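PDB 1UOY: bubble protein from Penicillium brevicompactum, which may act as a toxin and may recognise a molecule, or part of one, that carries a negatively charged surface. Local coordinates for residues His26-Gly29 with Cys30-Gly34. Residues are numbered along the deposited sequence; the frame is centred on the assembly and turned at random.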
ATOM      1  N   HIS A  26       6.916  -0.407  -0.909  1.00  7.64           N
ATOM      2  CA  HIS A  26       5.926   0.003   0.086  1.00  6.82           C
ATOM      3  C   HIS A  26       4.967   0.994  -0.527  1.00  6.56           C
ATOM      4  O   HIS A  26       5.364   1.981  -1.151  1.00  7.60           O
ATOM      5  CB  HIS A  26       6.654   0.656   1.257  1.00  6.91           C
ATOM      6  CG  HIS A  26       7.263  -0.337   2.161  1.00  8.45           C
ATOM      7  ND1 HIS A  26       7.894   0.026   3.327  1.00 10.38           N
ATOM      8  CD2 HIS A  26       7.311  -1.680   2.090  1.00 12.26           C
ATOM      9  CE1 HIS A  26       8.309  -1.073   3.942  1.00  8.71           C
ATOM     10  NE2 HIS A  26       7.974  -2.117   3.208  1.00 12.03           N
ATOM     11  N   PHE A  27       3.690   0.689  -0.361  1.00  8.12           N
ATOM     12  CA  PHE A  27       2.589   1.532  -0.826  1.00  7.60           C
ATOM     13  C   PHE A  27       1.702   1.915   0.351  1.00  7.54           C
ATOM     14  O   PHE A  27       1.932   1.445   1.467  1.00  8.97           O
ATOM     15  CB  PHE A  27       1.745   0.788  -1.888  1.00  7.49           C
ATOM     16  CG  PHE A  27       2.457   0.666  -3.218  1.00  7.57           C
ATOM     17  CD1 PHE A  27       2.400   1.706  -4.135  1.00 10.54           C
ATOM     18  CD2 PHE A  27       3.182  -0.457  -3.531  1.00  8.30           C
ATOM     19  CE1 PHE A  27       3.065   1.598  -5.379  1.00 10.44           C
ATOM     20  CE2 PHE A  27       3.855  -0.581  -4.764  1.00  8.31           C
ATOM     21  CZ  PHE A  27       3.797   0.434  -5.685  1.00  8.60           C
ATOM     22  N   CYS A  28       0.733   2.798   0.118  1.00  7.38           N
ATOM     23  CA  CYS A  28      -0.212   3.176   1.156  1.00  6.20           C
ATOM     24  C   CYS A  28      -1.495   2.410   0.985  1.00  8.02           C
ATOM     25  O   CYS A  28      -1.905   2.140  -0.153  1.00  9.16           O
ATOM     26  CB  CYS A  28      -0.555   4.644   1.038  1.00  7.50           C
ATOM     27  SG  CYS A  28       0.836   5.729   1.405  1.00  8.63           S
ATOM     28  N   GLY A  29      -2.152   2.048   2.100  1.00  8.18           N
ATOM     29  CA  GLY A  29      -3.473   1.449   2.001  1.00  7.42           C
ATOM     30  C   GLY A  29      -4.463   2.515   1.554  1.00  8.42           C
ATOM     31  O   GLY A  29      -4.158   3.713   1.457  1.00  8.77           O
ATOM     32  N   CYS A  30      -5.674   2.083   1.261  1.00  7.94           N
ATOM     33  CA  CYS A  30      -6.667   3.004   0.758  1.00  8.80           C
ATOM     34  C   CYS A  30      -7.018   4.146   1.699  1.00  8.01           C
ATOM     35  O   CYS A  30      -7.212   5.283   1.241  1.00 10.59           O
ATOM     36  CB  CYS A  30      -7.947   2.291   0.313  1.00 10.97           C
ATOM     37  SG  CYS A  30      -7.657   0.828  -0.738  1.00 12.25           S
ATOM     38  N   ASP A  31      -7.113   3.862   2.992  1.00  8.65           N
ATOM     39  CA  ASP A  31      -7.415   4.944   3.918  1.00  7.15           C
ATOM     40  C   ASP A  31      -6.222   5.659   4.479  1.00  8.21           C
ATOM     41  O   ASP A  31      -6.371   6.552   5.305  1.00  9.82           O
ATOM     42  CB  ASP A  31      -8.350   4.472   5.035  1.00  8.91           C
ATOM     43  CG  ASP A  31      -7.710   3.492   5.987  1.00 14.13           C
ATOM     44  OD1 ASP A  31      -6.478   3.274   5.952  1.00  9.97           O
ATOM     45  OD2 ASP A  31      -8.472   2.943   6.845  1.00 18.12           O
ATOM     46  N   ARG A  32      -5.042   5.339   3.921  1.00  8.96           N
ATOM     47  CA  ARG A  32      -3.761   5.924   4.304  1.00  7.72           C
ATOM     48  C   ARG A  32      -3.378   5.742   5.745  1.00  6.74           C
ATOM     49  O   ARG A  32      -2.442   6.359   6.209  1.00  8.59           O
ATOM     50  CB  ARG A  32      -3.684   7.407   3.900  1.00  7.98           C
ATOM     51  CG  ARG A  32      -3.763   7.557   2.366  1.00  6.16           C
ATOM     52  CD  ARG A  32      -3.369   9.003   1.959  1.00  9.00           C
ATOM     53  NE  ARG A  32      -3.463   9.136   0.489  1.00  8.13           N
ATOM     54  CZ  ARG A  32      -2.500   8.777  -0.363  1.00  6.80           C
ATOM     55  NH1 ARG A  32      -1.342   8.284   0.083  1.00  9.33           N
ATOM     56  NH2 ARG A  32      -2.737   8.820  -1.679  1.00  7.99           N
ATOM     57  N   THR A  33      -4.029   4.820   6.446  1.00  8.77           N
ATOM     58  CA  THR A  33      -3.661   4.575   7.843  1.00  7.78           C
ATOM     59  C   THR A  33      -2.594   3.523   8.005  1.00  7.42           C
ATOM     60  O   THR A  33      -2.173   3.250   9.123  1.00  8.90           O
ATOM     61  CB  THR A  33      -4.852   4.169   8.767  1.00  8.15           C
ATOM     62  OG1 THR A  33      -5.365   2.897   8.343  1.00  9.69           O
ATOM     63  CG2 THR A  33      -5.952   5.241   8.740  1.00  9.11           C
ATOM     64  N   GLY A  34      -2.103   2.986   6.875  1.00  7.47           N
ATOM     65  CA  GLY A  34      -1.053   2.009   6.960  1.00  8.05           C
ATOM     66  C   GLY A  34      -0.215   1.940   5.698  1.00  7.55           C
ATOM     67  O   GLY A  34      -0.649   2.324   4.634  1.00  9.04           O
TER
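Gly29 N gives a hydrogen bond to Gly34 O at 3.0 Å, closing the loop between strands 26-28 and 34-39. Within the loop, Gly29 to Arg32 form a type I beta turn, closed by the hydrogen bond from Arg32 N to Gly29 O at 3.1 Å. Arg32 then takes a left-handed conformation (phi 59°, psi 16°), which carries the chain on toward Gly34. An Asx turn overlaps this bend: Asp31 OD1 accepts Thr33 N at 2.9 Å and Thr33 OG1 at 2.7 Å; both donors grip the same oxygen from one face of the carboxylate, holding Asp31 against Thr33. The Arg32 side chain, extended from CG to NE, brings NH1 alongside Cys28, 3.6 Å from SG, with the sulfur oblique to the guanidinium. That end is held by a salt bridge from NH2 to Asp10 and a hydrogen bond from NH1 to Cys54 O, beside the Cys28-Cys54 disulfide. The Cys30 side chain leaves the backbone away from 26-29, and its SG is bonded to Cys3 SG. The turn is the connection of a beta hairpin, joining edge strand 26-28 to central strand 34-39 of the three-stranded antiparallel sheet, where Phe27 pairs through its backbone with Val36 and meets Trp43 of strand 42-48.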